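Local coordinates for protein of unknown function with a Fic domain (Bacteroides thetaiotaomicron VPI-5482, PDB 3CUC), which is of unknown function but carries a Fic/DOC-family domain within a largely helical, single-chain fold, at residues A[179-192]-A[247-259]. Residues are numbered along the deposited sequence; the frame is centred on the assembly and turned at random.
Sequences VELAALLHYRYIRI and GANATLNDILPFV
Arg188 grips Ala250, Tyr187 meets Ile255 and Ala183 meets Phe258 where helix 178-192 of the Fic/DOC region packs along the connection from helix 244-248 into helix 256-277, a polar grip beside an apolar and aromatic seam. Arg188, its chain extended from CG to NE, reaches the loop and holds Ala250 O side-on: NE and NH2 each donate at 3.1 Å. The oxygen lies close to the guanidinium plane; NE approaches only slightly tilted from the carbonyl plane, NH2 from well above it. Ala248 O lies over one face of the same guanidinium. The Tyr187 ring is clasped on both faces, by Ile255 CG2, 3.8 Å from the ring centroid in a CH-pi contact, and by Arg191 CG; Ala250 CB touches Tyr187 CE2. Bends at chi2 (-63°) and chi3 (-57°) fold the Arg191 guanidinium back over Gly247 CA, while at its edge NH1 donates to Tyr187 OH, which lies in the guanidinium plane. Ile255 CD1 then drops between Ala183 and Leu184. Phe258 turns its edge to the His186 face, centroids 4.7 Å apart and planes at 54°, with CZ over the middle of the imidazole. Val259 CG2 meets Ala183 CB, and Leu252 crosses Glu180 at about a right angle, CD2 lying 3.7 Å from Glu180 CD; Glu180 OE1 is hydrogen-bonded to Thr177 N. Helix 226-240 closes the Tyr187 side, where Asp237 is hydrogen-bonded to the tyrosine hydroxyl and Tyr229 OH to His186 NE2. Helix 199-213 packs on His186 and Leu185, while helix 156-173 supplies Trp166 for a cation-pi contact with Arg188.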
loop_
_atom_site.group_PDB
_atom_site.type_symbol
_atom_site.label_atom_id
_atom_site.label_comp_id
_atom_site.label_asym_id
_atom_site.label_seq_id
_atom_site.Cartn_x
_atom_site.Cartn_y
_atom_site.Cartn_z
ATOM N N VAL A 179 4.430 -11.620 2.546
ATOM C CA VAL A 179 2.993 -11.311 2.584
ATOM C C VAL A 179 2.561 -11.016 4.015
ATOM O O VAL A 179 1.833 -10.051 4.266
ATOM C CB VAL A 179 2.131 -12.453 2.000
ATOM C CG1 VAL A 179 0.648 -12.093 2.038
ATOM C CG2 VAL A 179 2.556 -12.746 0.574
ATOM N N GLU A 180 3.030 -11.845 4.947
ATOM C CA GLU A 180 2.747 -11.658 6.370
ATOM C C GLU A 180 3.300 -10.331 6.878
ATOM O O GLU A 180 2.582 -9.554 7.506
ATOM C CB GLU A 180 3.351 -12.801 7.193
ATOM C CG GLU A 180 2.653 -14.142 7.019
ATOM C CD GLU A 180 3.454 -15.309 7.580
ATOM O OE1 GLU A 180 4.659 -15.141 7.874
ATOM O OE2 GLU A 180 2.875 -16.405 7.725
ATOM N N LEU A 181 4.579 -10.083 6.605
ATOM C CA LEU A 181 5.247 -8.871 7.071
ATOM C C LEU A 181 4.568 -7.639 6.481
ATOM O O LEU A 181 4.374 -6.638 7.178
ATOM C CB LEU A 181 6.742 -8.892 6.707
ATOM C CG LEU A 181 7.581 -7.672 7.126
ATOM C CD1 LEU A 181 7.453 -7.386 8.611
ATOM C CD2 LEU A 181 9.043 -7.850 6.749
ATOM N N ALA A 182 4.204 -7.725 5.201
ATOM C CA ALA A 182 3.503 -6.643 4.519
ATOM C C ALA A 182 2.140 -6.410 5.157
ATOM O O ALA A 182 1.770 -5.271 5.425
ATOM C CB ALA A 182 3.351 -6.947 3.035
ATOM N N ALA A 183 1.402 -7.487 5.411
ATOM C CA ALA A 183 0.072 -7.379 6.015
ATOM C C ALA A 183 0.142 -6.721 7.382
ATOM O O ALA A 183 -0.656 -5.844 7.691
ATOM C CB ALA A 183 -0.581 -8.747 6.126
ATOM N N LEU A 184 1.110 -7.140 8.190
ATOM C CA LEU A 184 1.235 -6.641 9.558
ATOM C C LEU A 184 1.749 -5.206 9.591
ATOM O O LEU A 184 1.309 -4.419 10.427
ATOM C CB LEU A 184 2.135 -7.562 10.389
ATOM C CG LEU A 184 1.920 -7.607 11.905
ATOM C CD1 LEU A 184 0.440 -7.663 12.289
ATOM C CD2 LEU A 184 2.653 -8.810 12.476
ATOM N N LEU A 185 2.662 -4.864 8.678
ATOM C CA LEU A 185 3.115 -3.473 8.520
ATOM C C LEU A 185 1.952 -2.542 8.156
ATOM O O LEU A 185 1.809 -1.461 8.731
ATOM C CB LEU A 185 4.218 -3.369 7.456
ATOM C CG LEU A 185 4.780 -1.968 7.159
ATOM C CD1 LEU A 185 5.270 -1.288 8.433
ATOM C CD2 LEU A 185 5.892 -2.028 6.125
ATOM N N HIS A 186 1.141 -2.967 7.191
ATOM C CA HIS A 186 -0.048 -2.225 6.776
ATOM C C HIS A 186 -0.980 -2.018 7.960
ATOM O O HIS A 186 -1.420 -0.897 8.237
ATOM C CB HIS A 186 -0.773 -3.000 5.672
ATOM C CG HIS A 186 -2.051 -2.369 5.208
ATOM N ND1 HIS A 186 -3.109 -2.111 6.051
ATOM C CD2 HIS A 186 -2.449 -1.979 3.974
ATOM C CE1 HIS A 186 -4.096 -1.570 5.361
ATOM N NE2 HIS A 186 -3.723 -1.482 4.097
ATOM N N TYR A 187 -1.270 -3.104 8.666
ATOM C CA TYR A 187 -2.257 -3.064 9.739
ATOM C C TYR A 187 -1.833 -2.161 10.885
ATOM O O TYR A 187 -2.584 -1.281 11.294
ATOM C CB TYR A 187 -2.546 -4.461 10.282
ATOM C CG TYR A 187 -3.681 -4.432 11.271
ATOM C CD1 TYR A 187 -5.002 -4.377 10.832
ATOM C CD2 TYR A 187 -3.437 -4.414 12.640
ATOM C CE1 TYR A 187 -6.052 -4.330 11.729
ATOM C CE2 TYR A 187 -4.477 -4.364 13.548
ATOM C CZ TYR A 187 -5.786 -4.321 13.092
ATOM O OH TYR A 187 -6.825 -4.279 14.001
ATOM N N ARG A 188 -0.631 -2.389 11.401
ATOM C CA ARG A 188 -0.106 -1.578 12.495
ATOM C C ARG A 188 -0.027 -0.104 12.113
ATOM O O ARG A 188 -0.449 0.758 12.888
ATOM C CB ARG A 188 1.258 -2.097 12.939
ATOM C CG ARG A 188 1.171 -3.448 13.616
ATOM C CD ARG A 188 2.522 -3.925 14.095
ATOM N NE ARG A 188 2.394 -5.006 15.069
ATOM C CZ ARG A 188 3.393 -5.483 15.806
ATOM N NH1 ARG A 188 4.616 -4.981 15.705
ATOM N NH2 ARG A 188 3.164 -6.469 16.658
ATOM N N TYR A 189 0.488 0.181 10.917
ATOM C CA TYR A 189 0.546 1.555 10.418
ATOM C C TYR A 189 -0.843 2.190 10.367
ATOM O O TYR A 189 -1.047 3.297 10.880
ATOM C CB TYR A 189 1.188 1.635 9.027
ATOM C CG TYR A 189 1.120 3.034 8.447
ATOM C CD1 TYR A 189 2.100 3.977 8.747
ATOM C CD2 TYR A 189 0.058 3.421 7.632
ATOM C CE1 TYR A 189 2.032 5.263 8.241
ATOM C CE2 TYR A 189 -0.018 4.700 7.122
ATOM C CZ TYR A 189 0.967 5.617 7.430
ATOM O OH TYR A 189 0.885 6.887 6.916
ATOM N N ILE A 190 -1.794 1.489 9.750
ATOM C CA ILE A 190 -3.143 2.027 9.585
ATOM C C ILE A 190 -3.819 2.263 10.947
ATOM O O ILE A 190 -4.649 3.165 11.083
ATOM C CB ILE A 190 -4.021 1.119 8.672
ATOM C CG1 ILE A 190 -5.094 1.949 7.960
ATOM C CG2 ILE A 190 -4.655 -0.024 9.464
ATOM C CD1 ILE A 190 -4.541 2.841 6.846
ATOM N N ARG A 191 -3.452 1.467 11.952
ATOM C CA ARG A 191 -3.986 1.637 13.310
ATOM C C ARG A 191 -3.366 2.821 14.041
ATOM O O ARG A 191 -4.033 3.463 14.842
ATOM C CB ARG A 191 -3.801 0.364 14.143
ATOM C CG ARG A 191 -4.733 -0.793 13.768
ATOM C CD ARG A 191 -6.199 -0.459 14.000
ATOM N NE ARG A 191 -6.466 -0.080 15.386
ATOM C CZ ARG A 191 -6.877 -0.910 16.343
ATOM N NH1 ARG A 191 -7.082 -2.198 16.090
ATOM N NH2 ARG A 191 -7.088 -0.443 17.568
ATOM N N ILE A 192 -2.094 3.105 13.773
ATOM C CA ILE A 192 -1.454 4.325 14.283
ATOM C C ILE A 192 -2.044 5.563 13.580
ATOM O O ILE A 192 -2.355 6.562 14.226
ATOM C CB ILE A 192 0.082 4.299 14.082
ATOM C CG1 ILE A 192 0.726 3.148 14.862
ATOM C CG2 ILE A 192 0.707 5.612 14.538
ATOM C CD1 ILE A 192 2.186 2.918 14.497
ATOM N N GLY A 247 -3.814 -1.939 18.553
ATOM C CA GLY A 247 -3.594 -1.925 17.100
ATOM C C GLY A 247 -2.117 -1.919 16.762
ATOM O O GLY A 247 -1.662 -2.724 15.952
ATOM N N ALA A 248 -1.369 -1.019 17.400
ATOM C CA ALA A 248 0.081 -0.904 17.197
ATOM C C ALA A 248 0.836 -2.199 17.522
ATOM O O ALA A 248 1.898 -2.458 16.950
ATOM C CB ALA A 248 0.640 0.251 18.022
ATOM N N ASN A 249 0.281 -3.009 18.422
ATOM C CA ASN A 249 0.906 -4.271 18.829
ATOM C C ASN A 249 0.159 -5.518 18.347
ATOM O O ASN A 249 0.370 -6.614 18.878
ATOM C CB ASN A 249 1.035 -4.301 20.349
ATOM C CG ASN A 249 1.816 -3.119 20.886
ATOM O OD1 ASN A 249 3.045 -3.088 20.823
ATOM N ND2 ASN A 249 1.104 -2.133 21.416
ATOM N N ALA A 250 -0.698 -5.355 17.339
ATOM C CA ALA A 250 -1.474 -6.472 16.797
ATOM C C ALA A 250 -0.542 -7.582 16.314
ATOM O O ALA A 250 0.425 -7.318 15.596
ATOM C CB ALA A 250 -2.363 -5.998 15.660
ATOM N N THR A 251 -0.838 -8.818 16.712
ATOM C CA THR A 251 -0.011 -9.969 16.348
ATOM C C THR A 251 -0.449 -10.524 15.002
ATOM O O THR A 251 -1.521 -10.186 14.496
ATOM C CB THR A 251 -0.119 -11.099 17.378
ATOM O OG1 THR A 251 -1.416 -11.708 17.286
ATOM C CG2 THR A 251 0.115 -10.564 18.784
ATOM N N LEU A 252 0.374 -11.399 14.435
ATOM C CA LEU A 252 0.064 -12.009 13.144
ATOM C C LEU A 252 -1.258 -12.789 13.211
ATOM O O LEU A 252 -2.089 -12.701 12.304
ATOM C CB LEU A 252 1.213 -12.921 12.694
ATOM C CG LEU A 252 1.201 -13.395 11.239
ATOM C CD1 LEU A 252 1.211 -12.210 10.287
ATOM C CD2 LEU A 252 2.384 -14.302 10.964
ATOM N N ASN A 253 -1.457 -13.526 14.302
ATOM C CA ASN A 253 -2.652 -14.352 14.466
ATOM C C ASN A 253 -3.924 -13.523 14.625
ATOM O O ASN A 253 -5.015 -13.989 14.290
ATOM C CB ASN A 253 -2.491 -15.313 15.649
ATOM C CG ASN A 253 -1.448 -16.400 15.391
ATOM O OD1 ASN A 253 -1.381 -17.396 16.112
ATOM N ND2 ASN A 253 -0.631 -16.212 14.358
ATOM N N ASP A 254 -3.783 -12.305 15.146
ATOM C CA ASP A 254 -4.903 -11.365 15.215
ATOM C C ASP A 254 -5.387 -10.945 13.824
ATOM O O ASP A 254 -6.598 -10.820 13.604
ATOM C CB ASP A 254 -4.519 -10.106 16.007
ATOM C CG ASP A 254 -4.288 -10.380 17.488
ATOM O OD1 ASP A 254 -4.827 -11.376 18.014
ATOM O OD2 ASP A 254 -3.566 -9.583 18.129
ATOM N N ILE A 255 -4.446 -10.740 12.896
ATOM C CA ILE A 255 -4.767 -10.180 11.574
ATOM C C ILE A 255 -4.842 -11.219 10.445
ATOM O O ILE A 255 -4.750 -10.870 9.262
ATOM C CB ILE A 255 -3.783 -9.033 11.173
ATOM C CG1 ILE A 255 -2.374 -9.558 10.845
ATOM C CG2 ILE A 255 -3.710 -7.991 12.283
ATOM C CD1 ILE A 255 -1.600 -8.654 9.889
ATOM N N LEU A 256 -5.050 -12.481 10.810
ATOM C CA LEU A 256 -5.056 -13.583 9.846
ATOM C C LEU A 256 -6.027 -13.393 8.660
ATOM O O LEU A 256 -5.661 -13.693 7.522
ATOM C CB LEU A 256 -5.328 -14.900 10.574
ATOM C CG LEU A 256 -4.933 -16.197 9.870
ATOM C CD1 LEU A 256 -4.236 -17.144 10.848
ATOM C CD2 LEU A 256 -6.156 -16.860 9.233
ATOM N N PRO A 257 -7.253 -12.881 8.905
ATOM C CA PRO A 257 -8.144 -12.633 7.756
ATOM C C PRO A 257 -7.577 -11.628 6.733
ATOM O O PRO A 257 -7.822 -11.768 5.529
ATOM C CB PRO A 257 -9.428 -12.088 8.401
ATOM C CG PRO A 257 -9.332 -12.416 9.847
ATOM C CD PRO A 257 -7.884 -12.513 10.185
ATOM N N PHE A 258 -6.827 -10.635 7.209
ATOM C CA PHE A 258 -6.205 -9.648 6.328
ATOM C C PHE A 258 -4.966 -10.213 5.644
ATOM O O PHE A 258 -4.648 -9.822 4.518
ATOM C CB PHE A 258 -5.850 -8.366 7.098
ATOM C CG PHE A 258 -5.267 -7.273 6.233
ATOM C CD1 PHE A 258 -5.989 -6.748 5.169
ATOM C CD2 PHE A 258 -3.996 -6.768 6.486
ATOM C CE1 PHE A 258 -5.455 -5.751 4.370
ATOM C CE2 PHE A 258 -3.457 -5.765 5.689
ATOM C CZ PHE A 258 -4.187 -5.257 4.630
ATOM N N VAL A 259 -4.257 -11.120 6.317
ATOM C CA VAL A 259 -3.135 -11.818 5.682
ATOM C C VAL A 259 -3.675 -12.619 4.501
ATOM O O VAL A 259 -3.112 -12.572 3.407
ATOM C CB VAL A 259 -2.367 -12.753 6.655
ATOM C CG1 VAL A 259 -1.191 -13.403 5.943
ATOM C CG2 VAL A 259 -1.875 -11.984 7.877
#